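Local coordinates for transcriptional regulator (Mesorhizobium loti, PDB 3BHQ), which probably binds operator DNA through an N-terminal helix-turn-helix domain and regulates transcription, as a putative member of the TetR family, at residues A[95-100]-A[190-195]; A[11-16]-A[42-47]. All coordinates share one frame; numbering follows the deposited sequence.

From the N terminus, the first helix, 9-28, supplies residues 11-16, and contact 2 closes a short loop when the chain returns at 42-47, the turn after helix 35-42 and the start of helix 46-53 in the predicted helix-turn-helix. Helix 56-83 then leads away from this small domain. Contact 1 opens only afterwards, on helix 88-103, and closes a much longer, mostly helical loop at helix 188-206. The two loops therefore stand in series, neither nested nor crossed. The centres of the two contacts lie about 37 Å apart, on opposite sides of the chain's centre, and their nearest atoms about 18 Å: contact 2 belongs to the predicted DNA-binding head, contact 1 to the C-terminal domain.

Contact 1: residues A[95-100]-A[190-195]; sequences LARRLI and ELERHA
Apolar packing carries the middle of this contact, where Ile-100 and Leu-191 run past each other in opposite directions. In the conformer of Ile-100 given here, CG2 rests 3.7 Å from Leu-191 CG, while its other branch ends in CD1, 3.8 Å from Ala-195 CB and in the plane of the His-194 ring, at the CD2 edge. Leu-191 holds CG anti to its own backbone N (chi1 -177°), which sets CD1 against Ile-100 and CD2 against the Arg-97 backbone. Two small residues set the closest backbone approach: Ala-96 CB meets Ala-195 CB at 3.7 Å, and their CA atoms are 5.3 Å apart.

The polar edge is built differently. The extended Arg-97 chain passes over Ala-195 and ends with its guanidinium stacked on the Glu-192 carboxylate, the planes only 8° apart, and Glu-192 CG lies 3.7 Å from Arg-97 NE over one face. Arg-97 NH1 and Glu-192 OE2, at 3.9 Å, form a long salt bridge of charges alone, since no N-H points at the oxygen. The firmer partner of Arg-97 is Asp-196, bridged through NH2, while His-194 NE2 bonds to Leu-170 O on helix 159-181.

The axes of the two short segments approach to 9.0 Å, with 124° between their N-to-C directions, a helix-helix crossing within the all-helical C-terminal domain of a TetR-family regulator.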
# COMPACT_ATOMS: atom_id res chain seq x y z
N LEU A 95 18.90 9.91 3.29
CA LEU A 95 18.35 8.70 2.65
C LEU A 95 16.82 8.77 2.57
O LEU A 95 16.25 8.53 1.50
CB LEU A 95 18.76 7.43 3.41
CG LEU A 95 18.18 6.08 2.97
CD1 LEU A 95 18.56 5.87 1.49
CD2 LEU A 95 18.65 4.93 3.82
N ALA A 96 16.20 9.09 3.70
CA ALA A 96 14.71 9.16 3.78
C ALA A 96 14.13 10.15 2.79
O ALA A 96 13.13 9.87 2.11
CB ALA A 96 14.25 9.50 5.16
N ARG A 97 14.74 11.33 2.70
CA ARG A 97 14.30 12.35 1.75
C ARG A 97 14.40 11.86 0.30
O ARG A 97 13.47 12.09 -0.50
CB ARG A 97 15.08 13.65 1.95
CG ARG A 97 14.80 14.34 3.27
CD ARG A 97 15.83 15.42 3.52
NE ARG A 97 15.72 16.04 4.85
CZ ARG A 97 16.41 17.13 5.22
NH1 ARG A 97 17.23 17.77 4.37
NH2 ARG A 97 16.27 17.63 6.44
N ARG A 98 15.49 11.16 -0.05
CA ARG A 98 15.66 10.61 -1.40
C ARG A 98 14.66 9.48 -1.67
O ARG A 98 14.10 9.40 -2.77
CB ARG A 98 17.08 10.10 -1.65
CG ARG A 98 18.15 11.18 -1.66
CD ARG A 98 18.12 12.07 -2.91
NE ARG A 98 18.48 11.35 -4.14
CZ ARG A 98 17.66 10.91 -5.10
NH1 ARG A 98 18.18 10.26 -6.14
NH2 ARG A 98 16.34 11.12 -5.07
N LEU A 99 14.43 8.61 -0.68
CA LEU A 99 13.47 7.48 -0.82
C LEU A 99 12.07 8.01 -1.10
O LEU A 99 11.38 7.46 -1.98
CB LEU A 99 13.41 6.60 0.44
CG LEU A 99 14.63 5.76 0.82
CD1 LEU A 99 14.35 5.07 2.16
CD2 LEU A 99 14.98 4.74 -0.28
N ILE A 100 11.65 9.02 -0.36
CA ILE A 100 10.33 9.65 -0.59
C ILE A 100 10.24 10.18 -2.00
O ILE A 100 9.29 9.91 -2.71
CB ILE A 100 10.04 10.85 0.36
CG1 ILE A 100 9.76 10.32 1.75
CG2 ILE A 100 8.84 11.70 -0.14
CD1 ILE A 100 9.56 11.40 2.78
N GLU A 190 7.40 20.19 3.57
CA GLU A 190 6.58 19.08 4.08
C GLU A 190 7.29 17.74 3.92
O GLU A 190 7.28 16.92 4.85
CB GLU A 190 5.23 19.00 3.37
CG GLU A 190 4.29 20.16 3.62
CD GLU A 190 3.03 20.06 2.77
OE1 GLU A 190 2.82 20.90 1.87
OE2 GLU A 190 2.27 19.08 2.99
N LEU A 191 7.86 17.51 2.73
CA LEU A 191 8.63 16.28 2.43
C LEU A 191 9.73 16.04 3.49
O LEU A 191 9.80 14.96 4.09
CB LEU A 191 9.25 16.35 1.02
CG LEU A 191 10.04 15.14 0.48
CD1 LEU A 191 10.03 15.09 -1.07
CD2 LEU A 191 11.50 15.04 0.99
N GLU A 192 10.53 17.09 3.73
CA GLU A 192 11.62 17.03 4.71
C GLU A 192 11.11 16.83 6.15
O GLU A 192 11.64 15.99 6.87
CB GLU A 192 12.52 18.28 4.61
CG GLU A 192 13.29 18.35 3.26
CD GLU A 192 14.15 19.60 3.09
OE1 GLU A 192 14.19 20.46 4.00
OE2 GLU A 192 14.79 19.72 2.03
N ARG A 193 10.07 17.57 6.56
CA ARG A 193 9.52 17.39 7.91
C ARG A 193 9.07 15.95 8.16
O ARG A 193 9.26 15.40 9.26
CB ARG A 193 8.34 18.33 8.21
CG ARG A 193 8.71 19.77 8.52
CD ARG A 193 7.59 20.44 9.32
NE ARG A 193 6.31 20.37 8.62
CZ ARG A 193 5.92 21.18 7.62
NH1 ARG A 193 6.70 22.17 7.16
NH2 ARG A 193 4.72 20.98 7.07
N HIS A 194 8.47 15.37 7.12
CA HIS A 194 7.97 14.00 7.18
C HIS A 194 9.10 12.96 7.30
O HIS A 194 9.08 12.11 8.16
CB HIS A 194 7.12 13.67 5.96
CG HIS A 194 6.45 12.34 6.06
ND1 HIS A 194 5.35 12.14 6.86
CD2 HIS A 194 6.74 11.13 5.51
CE1 HIS A 194 4.98 10.88 6.79
NE2 HIS A 194 5.82 10.24 6.00
N ALA A 195 10.07 13.07 6.40
CA ALA A 195 11.23 12.19 6.42
C ALA A 195 11.95 12.29 7.78
O ALA A 195 12.26 11.27 8.40
CB ALA A 195 12.18 12.54 5.26

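Contact 2: residues A[11-16]-A[42-47]; sequences ARKDRE and AGASKQ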
# COMPACT_ATOMS: atom_id res chain seq x y z
N ALA A 11 20.24 -4.25 -28.14
CA ALA A 11 20.03 -3.87 -26.73
C ALA A 11 19.39 -2.48 -26.64
O ALA A 11 18.44 -2.29 -25.87
CB ALA A 11 21.33 -3.90 -25.96
N ARG A 12 19.89 -1.53 -27.42
CA ARG A 12 19.34 -0.17 -27.46
C ARG A 12 17.89 -0.16 -27.96
O ARG A 12 17.03 0.49 -27.35
CB ARG A 12 20.21 0.77 -28.31
CG ARG A 12 19.59 2.16 -28.63
CD ARG A 12 20.63 3.22 -29.03
NE ARG A 12 21.80 2.67 -29.73
CZ ARG A 12 21.94 2.49 -31.06
NH1 ARG A 12 20.98 2.81 -31.93
NH2 ARG A 12 23.09 1.97 -31.52
N LYS A 13 17.62 -0.87 -29.06
CA LYS A 13 16.25 -0.97 -29.57
C LYS A 13 15.32 -1.56 -28.53
O LYS A 13 14.22 -1.06 -28.35
CB LYS A 13 16.15 -1.73 -30.91
CG LYS A 13 16.08 -0.82 -32.11
CD LYS A 13 14.68 -0.14 -32.16
CE LYS A 13 14.70 1.21 -32.87
NZ LYS A 13 13.66 2.08 -32.26
N ASP A 14 15.74 -2.61 -27.84
CA ASP A 14 14.90 -3.21 -26.78
C ASP A 14 14.61 -2.24 -25.62
O ASP A 14 13.49 -2.18 -25.15
CB ASP A 14 15.48 -4.53 -26.26
CG ASP A 14 15.34 -5.69 -27.27
OD1 ASP A 14 14.71 -5.56 -28.35
OD2 ASP A 14 15.87 -6.76 -26.96
N ARG A 15 15.61 -1.48 -25.21
CA ARG A 15 15.42 -0.42 -24.22
C ARG A 15 14.41 0.62 -24.71
O ARG A 15 13.53 1.04 -23.95
CB ARG A 15 16.76 0.26 -23.89
CG ARG A 15 16.64 1.44 -22.89
CD ARG A 15 17.99 2.01 -22.46
NE ARG A 15 18.87 2.35 -23.57
CZ ARG A 15 18.73 3.40 -24.38
NH1 ARG A 15 17.74 4.30 -24.24
NH2 ARG A 15 19.61 3.56 -25.37
N GLU A 16 14.54 1.03 -25.98
CA GLU A 16 13.60 2.00 -26.58
C GLU A 16 12.17 1.47 -26.62
O GLU A 16 11.21 2.20 -26.35
CB GLU A 16 14.06 2.44 -27.97
CG GLU A 16 15.33 3.30 -27.93
CD GLU A 16 15.99 3.54 -29.27
OE1 GLU A 16 15.60 2.95 -30.29
OE2 GLU A 16 16.96 4.33 -29.27
N ALA A 42 8.04 3.59 -30.42
CA ALA A 42 9.44 3.25 -30.21
C ALA A 42 10.32 3.41 -31.43
O ALA A 42 11.53 3.32 -31.30
CB ALA A 42 9.55 1.79 -29.74
N GLY A 43 9.72 3.60 -32.60
CA GLY A 43 10.47 3.67 -33.84
C GLY A 43 11.06 2.32 -34.22
O GLY A 43 12.20 2.24 -34.67
N ALA A 44 10.29 1.26 -33.98
CA ALA A 44 10.67 -0.10 -34.30
C ALA A 44 9.64 -0.69 -35.28
O ALA A 44 8.49 -0.25 -35.33
CB ALA A 44 10.70 -0.94 -33.02
N SER A 45 10.07 -1.70 -36.03
CA SER A 45 9.13 -2.44 -36.86
C SER A 45 8.28 -3.33 -35.96
O SER A 45 8.71 -3.78 -34.88
CB SER A 45 9.87 -3.30 -37.88
OG SER A 45 10.43 -4.42 -37.22
N LYS A 46 7.05 -3.61 -36.40
CA LYS A 46 6.12 -4.52 -35.74
C LYS A 46 6.80 -5.89 -35.57
O LYS A 46 6.71 -6.52 -34.52
CB LYS A 46 4.84 -4.63 -36.61
CG LYS A 46 3.80 -5.64 -36.19
CD LYS A 46 2.57 -5.60 -37.12
CE LYS A 46 1.59 -6.76 -36.76
NZ LYS A 46 0.17 -6.55 -37.18
N GLN A 47 7.47 -6.33 -36.63
CA GLN A 47 8.23 -7.60 -36.62
C GLN A 47 9.21 -7.69 -35.47
O GLN A 47 9.22 -8.67 -34.75
CB GLN A 47 8.97 -7.81 -37.94
CG GLN A 47 8.09 -8.49 -38.99
CD GLN A 47 8.10 -9.96 -38.82
OE1 GLN A 47 7.14 -10.54 -38.30
NE2 GLN A 47 9.22 -10.58 -39.19
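Lys-13 reaches from the first helix to the turn at Gly-43, and its ammonium supplies the polar part of the contact. NZ lies 2.8 Å from Gly-43 O, a weak hydrogen bond, and 2.6 Å from Ala-42 O, where the angle is too poor for a bond. A second partner lies in its own helix: Glu-16 OE1, 2.9 Å from Lys-13 NZ, is met nearly along its C-O direction and forms a salt bridge one turn on. The lysine chain gets there by bending at chi2 (-72°) and chi4 (-149°), which brings the amine beside Glu-16 and the turn.

Van der Waals contact is slight. Lys-13 CD passes 4.1 Å from Ala-44 CB, and Ala-42 CB lies 3.8 Å from Glu-16 O. Beyond the two segments, Ala-42 and Ala-44 also pack on Ile-17 of helix 9-28.

The backbone ends a helix here, which is consistent with carbonyls being turned toward the amine. Helix 35-42 closes in a Schellman motif whose Gly-43 has positive phi (69°), and Ser-45, right before helix 46-53, is its N-cap, with OG bonded to Thr-48 N.

A methionine in place of Lys-13 would probably leave Glu-16 without its charged mate and the Gly-43 carbonyl without this donor. One ammonium thus serves both a carboxylate and the end of a helix: its positive charge is likely to be favourable beside the carbonyls of Ala-42 and Gly-43, where helix 35-42 ends, linking the first helix electrostatically to the turn of the predicted helix-turn-helix.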